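Local coordinates for protein TbpB (Actinobacillus pleuropneumoniae, PDB 3HOL) that probably binds host transferrin at the bacterial cell surface, serving as the lipoprotein part of a receptor for iron acquisition, at residues A[41-46]-A[131-136]; A[69-74]-A[91-96]; A[103-108]-A[245-250]; A[390-395]-A[451-456]. One frame throughout, in Å; residues are numbered along the deposited sequence.

Contact 1. Residues A[41-46]-A[131-136]; sequences NKKVDI and NANLNN
A two-rung antiparallel ladder, with Lys-43 opposite Asn-133 and Val-44 opposite Ala-132, lays the short strand 43-44 against the end of the long strand 119-133 of the N-lobe barrel. Val-44 and Ala-132 form the hydrogen-bonded pair. Val-44 N reaches Ala-132 O at 2.8 Å. In return, Ala-132 N donates to Val-44 O at 3.0 Å. Two residues along, Leu-134 N gives a nearly straight bond of 2.7 Å to Lys-42 O. Lys-43 and Asn-133, the non-hydrogen-bonded pair, share a face of the sheet, and there the aliphatic part of Lys-43 crosses the Asn-133 side chain at a slant, Lys-43 CD lying 3.5 Å from Asn-133 ND2. The lysine chain then bends at its last torsion (chi4 -74°), which brings NZ back along its own strand to a salt bridge with Asp-45, 3.0 Å from OD1. That same oxygen takes a second bond, from Asn-131 ND2 at 3.0 Å, with amide and carboxylate nearly coplanar, so the carboxylate is held from both strands. The other end of the Asn-131 amide, OD1, is bonded to Arg-140. Asn-133 OD1 accepts from Asn-135 N at 3.0 Å, an Asx turn at the end of the strand; the Asn-135 side chain crosses that of Lys-42, Asn-135 OD1 lying 3.4 Å from Lys-42 CD. Further along the barrel sheet, strand 119-133 pairs with strands 171-178 and 257-265, while backbone bonds from Ile-46 to Lys-255 and from Asn-131 to Ser-256 fasten both segments to the loop ahead of 257-265.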
# COMPACT_ATOMS: atom_id res chain seq x y z
N ASN A 41 29.72 26.43 -1.80
CA ASN A 41 28.91 25.59 -0.89
C ASN A 41 29.54 24.24 -0.87
O ASN A 41 29.18 23.40 -1.70
CB ASN A 41 27.49 25.34 -1.40
CG ASN A 41 26.60 26.54 -1.32
OD1 ASN A 41 25.87 26.82 -2.28
ND2 ASN A 41 26.60 27.24 -0.17
N LYS A 42 30.47 24.02 0.05
CA LYS A 42 31.31 22.85 0.02
C LYS A 42 30.67 21.58 0.56
O LYS A 42 31.13 20.50 0.26
CB LYS A 42 32.59 23.12 0.79
CG LYS A 42 33.38 24.32 0.29
CD LYS A 42 34.75 24.24 0.87
CE LYS A 42 35.59 25.45 0.52
NZ LYS A 42 36.98 25.05 0.85
N LYS A 43 29.65 21.73 1.40
CA LYS A 43 28.88 20.56 1.90
C LYS A 43 27.44 20.64 1.36
O LYS A 43 26.74 21.65 1.55
CB LYS A 43 28.93 20.50 3.44
CG LYS A 43 28.63 19.14 4.07
CD LYS A 43 28.89 19.17 5.60
CE LYS A 43 28.13 18.07 6.32
NZ LYS A 43 26.69 18.42 6.38
N VAL A 44 27.02 19.61 0.63
CA VAL A 44 25.66 19.54 0.14
C VAL A 44 25.11 18.13 0.49
O VAL A 44 25.69 17.10 0.10
CB VAL A 44 25.54 19.84 -1.38
CG1 VAL A 44 24.13 19.53 -1.95
CG2 VAL A 44 25.93 21.32 -1.69
N ASP A 45 24.02 18.13 1.25
CA ASP A 45 23.52 16.90 1.88
C ASP A 45 22.46 16.24 1.03
O ASP A 45 21.98 16.84 0.07
CB ASP A 45 22.92 17.24 3.26
CG ASP A 45 24.00 17.58 4.30
OD1 ASP A 45 25.16 17.19 4.15
OD2 ASP A 45 23.66 18.29 5.25
N ILE A 46 22.06 15.02 1.38
CA ILE A 46 20.89 14.40 0.78
C ILE A 46 19.71 15.33 1.02
O ILE A 46 19.48 15.74 2.17
CB ILE A 46 20.63 13.00 1.40
CG1 ILE A 46 21.87 12.09 1.27
CG2 ILE A 46 19.39 12.30 0.78
CD1 ILE A 46 22.19 11.72 -0.19
N ASN A 131 26.55 12.05 0.37
CA ASN A 131 26.43 13.47 0.09
C ASN A 131 27.74 13.95 -0.55
O ASN A 131 28.64 13.11 -0.79
CB ASN A 131 26.12 14.25 1.39
CG ASN A 131 27.23 14.20 2.39
OD1 ASN A 131 28.12 13.35 2.35
ND2 ASN A 131 27.18 15.14 3.35
N ALA A 132 27.85 15.26 -0.82
CA ALA A 132 29.04 15.88 -1.41
C ALA A 132 29.70 16.78 -0.37
O ALA A 132 29.06 17.70 0.15
CB ALA A 132 28.71 16.68 -2.69
N ASN A 133 30.97 16.52 -0.07
CA ASN A 133 31.69 17.31 0.96
C ASN A 133 33.08 17.61 0.53
O ASN A 133 33.96 16.73 0.59
CB ASN A 133 31.74 16.62 2.32
CG ASN A 133 32.05 17.58 3.47
OD1 ASN A 133 32.67 18.62 3.26
ND2 ASN A 133 31.64 17.21 4.71
N LEU A 134 33.29 18.86 0.11
CA LEU A 134 34.58 19.34 -0.37
C LEU A 134 35.48 19.87 0.74
O LEU A 134 36.65 20.21 0.48
CB LEU A 134 34.38 20.45 -1.39
CG LEU A 134 34.39 20.06 -2.86
CD1 LEU A 134 33.88 21.22 -3.71
CD2 LEU A 134 35.78 19.63 -3.31
N ASN A 135 34.95 19.97 1.95
CA ASN A 135 35.73 20.49 3.07
C ASN A 135 37.00 19.70 3.38
O ASN A 135 36.94 18.49 3.64
CB ASN A 135 34.86 20.60 4.32
CG ASN A 135 33.80 21.67 4.18
OD1 ASN A 135 34.10 22.83 3.89
ND2 ASN A 135 32.55 21.28 4.35
N ASN A 136 38.14 20.40 3.33
CA ASN A 136 39.43 19.78 3.65
C ASN A 136 39.44 19.04 4.96
O ASN A 136 40.10 18.01 5.09
CB ASN A 136 40.56 20.82 3.66
CG ASN A 136 41.29 20.92 2.30
OD1 ASN A 136 40.96 20.21 1.34
ND2 ASN A 136 42.28 21.82 2.23
O HOH W 1 37.76 23.22 3.22

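Contact 2. Residues A[69-74]-A[91-96]; sequences YNYPDI and DGEHSG
Asp-91 and Tyr-69 run past each other in opposite directions with ring and carboxylate planes nearly parallel (3°), the carboxylate beside Tyr-69 CB rather than over the ring. Tyr-69 CB sits 3.6 Å from Asp-91 CG, and the ring carries on past the aspartate backbone, with Tyr-69 CD2 3.3 Å from Asp-91 N. At its far end the tyrosine hydroxyl is bonded to Glu-99. With CG of Asp-91 turned away from its backbone nitrogen (chi1 -165°), both oxygens face the backbone N-H groups of Asn-70 and Tyr-71. Asn-70 N meets Asp-91 OD2 at 2.8 Å. Tyr-71 N meets Asp-91 OD1 at 2.9 Å, and each donor comes from well above the carboxylate plane. Glu-93 N reaches the same OD1 at 3.0 Å, from the face opposite to Tyr-71 N, closing an Asx turn. One buried carboxylate thus collects three backbone N-H groups and fixes two loops together, an environment that would be expected to stabilise its negative charge. Tyr-71 and Glu-93 cross at a slant, ring and carboxylate planes 37° apart, and Glu-93 OE2 comes within 3.5 Å of Tyr-71 CD1. The backbones meet where Gly-92 N donates to Tyr-71 O at 2.8 Å, beside the Pro-72 and Asp-91 bridge that is a non-hydrogen-bonded antiparallel pair. Strand 72-74 is an outermost strand of a five-stranded antiparallel sheet, probably the core of the N-lobe handle; it pairs with strand 84-91, which in turn lies beside 101-107, and Ile-74 packs on helix 63-66.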
# COMPACT_ATOMS: atom_id res chain seq x y z
N TYR A 69 23.84 11.82 -20.83
CA TYR A 69 25.04 11.55 -20.01
C TYR A 69 26.21 11.13 -20.87
O TYR A 69 26.03 10.49 -21.89
CB TYR A 69 24.74 10.40 -19.03
CG TYR A 69 23.78 10.74 -17.91
CD1 TYR A 69 23.15 11.99 -17.83
CD2 TYR A 69 23.48 9.76 -16.93
CE1 TYR A 69 22.23 12.26 -16.80
CE2 TYR A 69 22.58 10.03 -15.90
CZ TYR A 69 21.95 11.29 -15.85
OH TYR A 69 21.07 11.57 -14.85
N ASN A 70 27.42 11.42 -20.43
CA ASN A 70 28.61 10.97 -21.16
C ASN A 70 28.68 9.47 -21.35
O ASN A 70 29.00 9.01 -22.43
CB ASN A 70 29.88 11.49 -20.48
CG ASN A 70 29.99 13.00 -20.57
OD1 ASN A 70 29.98 13.70 -19.57
ND2 ASN A 70 30.07 13.50 -21.78
N TYR A 71 28.39 8.73 -20.29
CA TYR A 71 28.31 7.27 -20.34
C TYR A 71 27.13 6.86 -19.49
O TYR A 71 27.28 6.73 -18.27
CB TYR A 71 29.60 6.64 -19.78
CG TYR A 71 29.69 5.17 -20.08
CD1 TYR A 71 30.46 4.71 -21.17
CD2 TYR A 71 28.99 4.23 -19.30
CE1 TYR A 71 30.54 3.34 -21.46
CE2 TYR A 71 29.05 2.87 -19.59
CZ TYR A 71 29.83 2.43 -20.66
OH TYR A 71 29.89 1.09 -20.94
N PRO A 72 25.92 6.71 -20.11
CA PRO A 72 24.74 6.40 -19.29
C PRO A 72 24.93 5.05 -18.64
O PRO A 72 25.27 4.07 -19.32
CB PRO A 72 23.58 6.36 -20.30
CG PRO A 72 24.13 7.12 -21.58
CD PRO A 72 25.62 6.85 -21.55
N ASP A 73 24.75 4.99 -17.33
CA ASP A 73 24.91 3.72 -16.63
C ASP A 73 23.71 3.48 -15.73
O ASP A 73 23.64 4.01 -14.62
CB ASP A 73 26.22 3.69 -15.86
CG ASP A 73 26.48 2.34 -15.18
OD1 ASP A 73 25.59 1.45 -15.23
OD2 ASP A 73 27.55 2.18 -14.61
N ILE A 74 22.75 2.73 -16.25
CA ILE A 74 21.52 2.38 -15.54
C ILE A 74 21.71 0.97 -15.01
O ILE A 74 22.03 0.05 -15.78
CB ILE A 74 20.33 2.41 -16.51
CG1 ILE A 74 20.09 3.86 -16.97
CG2 ILE A 74 19.01 1.78 -15.87
CD1 ILE A 74 19.22 3.93 -18.18
N ASP A 91 25.74 8.95 -14.64
CA ASP A 91 26.78 9.13 -15.66
C ASP A 91 28.02 8.46 -15.14
O ASP A 91 28.60 8.92 -14.14
CB ASP A 91 27.04 10.63 -15.88
CG ASP A 91 27.82 10.91 -17.17
OD1 ASP A 91 28.51 9.99 -17.65
OD2 ASP A 91 27.71 12.04 -17.71
N GLY A 92 28.45 7.38 -15.79
CA GLY A 92 29.70 6.71 -15.38
C GLY A 92 30.99 7.38 -15.84
O GLY A 92 32.08 6.92 -15.55
N GLU A 93 30.86 8.48 -16.58
CA GLU A 93 32.04 9.28 -16.97
C GLU A 93 31.64 10.74 -16.72
O GLU A 93 31.68 11.62 -17.61
CB GLU A 93 32.40 9.02 -18.45
CG GLU A 93 33.14 7.69 -18.66
CD GLU A 93 33.33 7.35 -20.15
OE1 GLU A 93 33.20 8.23 -21.01
OE2 GLU A 93 33.60 6.19 -20.48
N HIS A 94 31.26 10.98 -15.48
CA HIS A 94 30.72 12.27 -15.09
C HIS A 94 31.82 13.36 -15.14
O HIS A 94 32.95 13.12 -14.74
CB HIS A 94 30.15 12.16 -13.68
CG HIS A 94 29.67 13.46 -13.14
ND1 HIS A 94 28.54 14.08 -13.61
CD2 HIS A 94 30.18 14.26 -12.19
CE1 HIS A 94 28.36 15.21 -12.94
NE2 HIS A 94 29.34 15.34 -12.08
N SER A 95 31.46 14.54 -15.64
CA SER A 95 32.41 15.63 -15.82
C SER A 95 31.61 16.92 -15.80
O SER A 95 30.50 16.97 -16.34
CB SER A 95 33.11 15.53 -17.19
OG SER A 95 34.24 16.42 -17.24
N GLY A 96 32.19 17.96 -15.21
CA GLY A 96 31.61 19.29 -15.30
C GLY A 96 30.37 19.44 -14.43
O GLY A 96 30.11 18.64 -13.51

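Contact 3. Residues A[103-108]-A[245-250]; sequences VYYKGN and EMAGKF
The Tyr-105 ring lies over Gly-248 of the facing strand: Gly-248 CA stands 3.6 Å from the ring centroid and 10° off its normal, a CH-pi contact. Around that point the ring is bordered by the neighbouring residues. Ala-247 CB approaches Tyr-105 CD1 at 3.6 Å, while on the other side Lys-249 CB lies 3.8 Å from Tyr-105 CE2 and the lysine CD comes up at the ring edge. Gly-248 O is 3.5 Å from Tyr-105 CD2. The Tyr-105 CB points toward strand 245-250, and CG between the backbone N and the carbonyl carbon (chi1 82°) lays the ring over Gly-248. The strands belong to different sheets, that of the presumed N-lobe handle and that of the barrel, and their axes cross at -146°. Lys-249 also makes a cation-pi contact with Tyr-30, of the strand next to 101-107, and the Tyr-105 side chain also touches Glu-235 and Tyr-239 of strand 231-239. With no direct hydrogen bond, the two sheets meet here through CH-pi and apolar contact, while a water links the polar ends, 2.7 Å from Tyr-105 OH and 3.0 Å from Lys-249 NZ; the hydroxyl has a further, weak bond with Arg-206.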
# COMPACT_ATOMS: atom_id res chain seq x y z
N VAL A 103 19.45 7.74 -7.42
CA VAL A 103 19.37 6.43 -6.72
C VAL A 103 17.90 6.27 -6.31
O VAL A 103 17.26 7.25 -5.84
CB VAL A 103 20.34 6.38 -5.51
CG1 VAL A 103 20.25 5.02 -4.73
CG2 VAL A 103 21.83 6.64 -5.99
N TYR A 104 17.35 5.06 -6.49
CA TYR A 104 15.90 4.85 -6.27
C TYR A 104 15.55 3.42 -5.83
O TYR A 104 16.35 2.47 -5.98
CB TYR A 104 15.16 5.17 -7.57
CG TYR A 104 15.38 4.09 -8.62
CD1 TYR A 104 14.46 3.04 -8.78
CD2 TYR A 104 16.54 4.07 -9.38
CE1 TYR A 104 14.69 2.02 -9.68
CE2 TYR A 104 16.76 3.07 -10.31
CZ TYR A 104 15.84 2.04 -10.43
OH TYR A 104 16.04 1.02 -11.33
N TYR A 105 14.36 3.27 -5.27
CA TYR A 105 13.68 1.95 -5.30
C TYR A 105 12.26 2.16 -5.71
O TYR A 105 11.70 3.25 -5.47
CB TYR A 105 13.72 1.25 -3.95
CG TYR A 105 12.64 1.69 -2.93
CD1 TYR A 105 11.41 1.02 -2.83
CD2 TYR A 105 12.91 2.73 -2.03
CE1 TYR A 105 10.42 1.42 -1.89
CE2 TYR A 105 11.94 3.13 -1.05
CZ TYR A 105 10.70 2.44 -1.00
OH TYR A 105 9.75 2.81 -0.10
N LYS A 106 11.64 1.11 -6.24
CA LYS A 106 10.20 1.11 -6.44
C LYS A 106 9.65 -0.30 -6.44
O LYS A 106 10.42 -1.29 -6.52
CB LYS A 106 9.85 1.79 -7.77
CG LYS A 106 10.51 1.06 -8.98
CD LYS A 106 9.79 1.34 -10.30
CE LYS A 106 10.03 2.71 -10.82
NZ LYS A 106 9.13 3.00 -12.01
N GLY A 107 8.34 -0.39 -6.31
CA GLY A 107 7.61 -1.67 -6.37
C GLY A 107 6.19 -1.50 -6.85
O GLY A 107 5.64 -0.38 -6.84
N ASN A 108 5.55 -2.60 -7.25
CA ASN A 108 4.13 -2.57 -7.52
C ASN A 108 3.46 -3.71 -6.77
O ASN A 108 4.15 -4.60 -6.26
CB ASN A 108 3.84 -2.70 -9.03
CG ASN A 108 4.40 -3.98 -9.61
OD1 ASN A 108 3.93 -5.06 -9.31
ND2 ASN A 108 5.43 -3.85 -10.46
N GLU A 245 8.39 -10.23 -2.27
CA GLU A 245 9.58 -9.40 -2.43
C GLU A 245 9.47 -8.19 -1.50
O GLU A 245 8.37 -7.93 -0.92
CB GLU A 245 9.72 -8.96 -3.91
CG GLU A 245 10.02 -10.18 -4.85
CD GLU A 245 9.96 -9.84 -6.30
OE1 GLU A 245 9.96 -8.64 -6.66
OE2 GLU A 245 9.87 -10.77 -7.09
N MET A 246 10.59 -7.48 -1.32
CA MET A 246 10.59 -6.31 -0.43
C MET A 246 11.57 -5.28 -0.99
O MET A 246 12.52 -5.63 -1.71
CB MET A 246 10.96 -6.71 1.01
CG MET A 246 12.35 -7.39 1.08
SD MET A 246 12.88 -7.72 2.79
CE MET A 246 13.51 -6.05 3.30
N ALA A 247 11.33 -4.01 -0.69
CA ALA A 247 12.24 -2.95 -1.15
C ALA A 247 12.11 -1.81 -0.17
O ALA A 247 11.08 -1.69 0.55
CB ALA A 247 11.88 -2.50 -2.58
N GLY A 248 13.14 -0.99 -0.07
CA GLY A 248 13.04 0.18 0.83
C GLY A 248 14.28 1.02 0.85
O GLY A 248 15.15 0.90 -0.04
N LYS A 249 14.35 1.92 1.83
CA LYS A 249 15.43 2.91 1.83
C LYS A 249 15.70 3.37 3.25
O LYS A 249 14.87 3.16 4.16
CB LYS A 249 15.06 4.15 0.96
CG LYS A 249 14.13 5.15 1.69
CD LYS A 249 13.64 6.27 0.73
CE LYS A 249 12.99 7.44 1.49
NZ LYS A 249 11.84 6.94 2.35
N PHE A 250 16.85 3.99 3.44
CA PHE A 250 17.03 4.77 4.64
C PHE A 250 17.90 5.98 4.36
O PHE A 250 18.65 6.03 3.34
CB PHE A 250 17.58 3.95 5.82
CG PHE A 250 19.00 3.47 5.65
CD1 PHE A 250 20.06 4.32 5.86
CD2 PHE A 250 19.26 2.13 5.34
CE1 PHE A 250 21.39 3.87 5.74
CE2 PHE A 250 20.60 1.64 5.23
CZ PHE A 250 21.67 2.54 5.42
O HOH W 2 10.79 4.21 1.93

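Contact 4. Residues A[390-395]-A[451-456]; sequences NNWVAT and AGFALD
Phe-453 brings an edge to the face of Trp-392, an edge-to-face aromatic pair. The Phe-453 ring and the five-membered ring of the indole are 5.3 Å apart between centroids, with planes at 64°. The atom that does the touching is Phe-453 CE1, which stands over the indole 4.1 Å from Trp-392 CD2. Aliphatic packing comes next, and Leu-455 supplies it by splitting its two methyls. Leu-455 CD2 rests 3.7 Å from Trp-392 CB, while Leu-455 CD1 reaches 3.4 Å from Asn-390 O; CG stands anti to the leucine's carbonyl carbon (chi1 -72°), which turns the fork toward this strand. Strand 391-394 is the short return arm of a beta hairpin with strand 375-387 of the C-lobe barrel, and Leu-455 also touches Val-386 of that longer arm. The segment 451-456 belongs to the long loop between strands 441-447 and 470-477 and passes beside the hairpin. Polar groups approach without a hydrogen bond across the contact. Leu-455 O lies at the indole edge, near its plane, 3.6 Å from Trp-392 CD1, while the indole NE1 is bonded to Asp-423. Asn-390 ND2 packs 3.2 Å from Asp-456 CB, the amide and carboxylate planes almost perpendicular, and Asp-456 OD2 has its partner in Ser-459.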
# COMPACT_ATOMS: atom_id res chain seq x y z
N ASN A 390 -33.63 -1.55 -16.67
CA ASN A 390 -33.60 -0.32 -15.89
C ASN A 390 -32.35 -0.28 -15.00
O ASN A 390 -31.63 -1.28 -14.91
CB ASN A 390 -34.82 -0.31 -14.95
CG ASN A 390 -36.09 0.19 -15.62
OD1 ASN A 390 -36.07 0.69 -16.76
ND2 ASN A 390 -37.20 0.07 -14.91
N ASN A 391 -32.12 0.84 -14.32
CA ASN A 391 -31.11 0.92 -13.24
C ASN A 391 -31.73 1.13 -11.84
O ASN A 391 -32.81 1.73 -11.73
CB ASN A 391 -30.10 2.05 -13.49
CG ASN A 391 -29.28 1.82 -14.73
OD1 ASN A 391 -28.76 0.72 -14.98
ND2 ASN A 391 -29.16 2.88 -15.54
N TRP A 392 -31.04 0.66 -10.81
CA TRP A 392 -31.47 0.80 -9.40
C TRP A 392 -30.21 0.99 -8.58
O TRP A 392 -29.19 0.38 -8.89
CB TRP A 392 -32.19 -0.47 -8.96
CG TRP A 392 -32.59 -0.56 -7.50
CD1 TRP A 392 -33.84 -0.31 -6.96
CD2 TRP A 392 -31.76 -1.00 -6.39
NE1 TRP A 392 -33.82 -0.54 -5.60
CE2 TRP A 392 -32.57 -0.96 -5.23
CE3 TRP A 392 -30.42 -1.41 -6.27
CZ2 TRP A 392 -32.08 -1.30 -3.95
CZ3 TRP A 392 -29.93 -1.76 -4.99
CH2 TRP A 392 -30.76 -1.70 -3.86
N VAL A 393 -30.27 1.82 -7.54
CA VAL A 393 -29.09 2.11 -6.71
C VAL A 393 -29.41 2.09 -5.20
O VAL A 393 -30.56 2.35 -4.76
CB VAL A 393 -28.37 3.46 -7.06
CG1 VAL A 393 -28.02 3.56 -8.57
CG2 VAL A 393 -29.20 4.68 -6.63
N ALA A 394 -28.39 1.70 -4.44
CA ALA A 394 -28.36 1.83 -3.02
C ALA A 394 -27.31 2.91 -2.73
O ALA A 394 -26.20 2.87 -3.27
CB ALA A 394 -28.00 0.51 -2.38
N THR A 395 -27.69 3.89 -1.92
CA THR A 395 -26.78 4.97 -1.56
C THR A 395 -26.65 5.07 -0.04
O THR A 395 -27.62 5.36 0.63
CB THR A 395 -27.31 6.28 -2.09
OG1 THR A 395 -27.35 6.18 -3.51
CG2 THR A 395 -26.41 7.45 -1.69
N ALA A 451 -38.93 -14.71 -5.90
CA ALA A 451 -39.55 -13.78 -6.86
C ALA A 451 -38.66 -12.61 -7.31
O ALA A 451 -39.01 -11.90 -8.26
CB ALA A 451 -40.87 -13.22 -6.31
N GLY A 452 -37.53 -12.38 -6.62
CA GLY A 452 -36.63 -11.28 -7.00
C GLY A 452 -37.27 -9.94 -6.66
O GLY A 452 -38.22 -9.89 -5.87
N PHE A 453 -36.77 -8.86 -7.24
CA PHE A 453 -37.32 -7.53 -6.98
C PHE A 453 -37.36 -6.67 -8.21
O PHE A 453 -36.62 -6.92 -9.18
CB PHE A 453 -36.60 -6.83 -5.80
CG PHE A 453 -35.19 -6.36 -6.09
CD1 PHE A 453 -34.94 -5.04 -6.48
CD2 PHE A 453 -34.10 -7.21 -5.89
CE1 PHE A 453 -33.63 -4.58 -6.71
CE2 PHE A 453 -32.78 -6.75 -6.12
CZ PHE A 453 -32.55 -5.44 -6.54
N ALA A 454 -38.25 -5.67 -8.17
CA ALA A 454 -38.50 -4.79 -9.32
C ALA A 454 -37.52 -3.63 -9.33
O ALA A 454 -37.33 -2.98 -8.31
CB ALA A 454 -39.97 -4.28 -9.33
N LEU A 455 -36.90 -3.38 -10.47
CA LEU A 455 -35.88 -2.32 -10.55
C LEU A 455 -36.44 -0.89 -10.54
O LEU A 455 -35.80 0.04 -9.99
CB LEU A 455 -34.93 -2.54 -11.73
CG LEU A 455 -33.93 -3.69 -11.59
CD1 LEU A 455 -32.84 -3.58 -12.66
CD2 LEU A 455 -33.29 -3.76 -10.19
N ASP A 456 -37.61 -0.71 -11.13
CA ASP A 456 -38.34 0.55 -10.96
C ASP A 456 -39.55 0.32 -10.04
O ASP A 456 -40.49 -0.39 -10.39
CB ASP A 456 -38.77 1.12 -12.31
CG ASP A 456 -39.09 2.61 -12.24
OD1 ASP A 456 -38.65 3.29 -11.29
OD2 ASP A 456 -39.79 3.10 -13.15

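How the contacts relate
Contacts 1, 2 and 3 gather in the N-terminal lobe, whereas contact 4 lies in the other lobe, its centre about 68 Å from that of contact 1 and on the opposite side of the chain's centre. Contact 2 is nested in the chain loop that contact 1 closes; their centres are about 20 Å apart. Contact 3 shares a sheet with each of them, the five-stranded sheet with contact 2 and the barrel sheet with contact 1, and so packs the sheet of contact 2 on the sheet of contact 1. Its nearest atoms are about 5 Å from contact 2 and about 7 Å from contact 1, without touching. Contact 4 follows in series, about 31 Å from contact 3 at the nearest atoms.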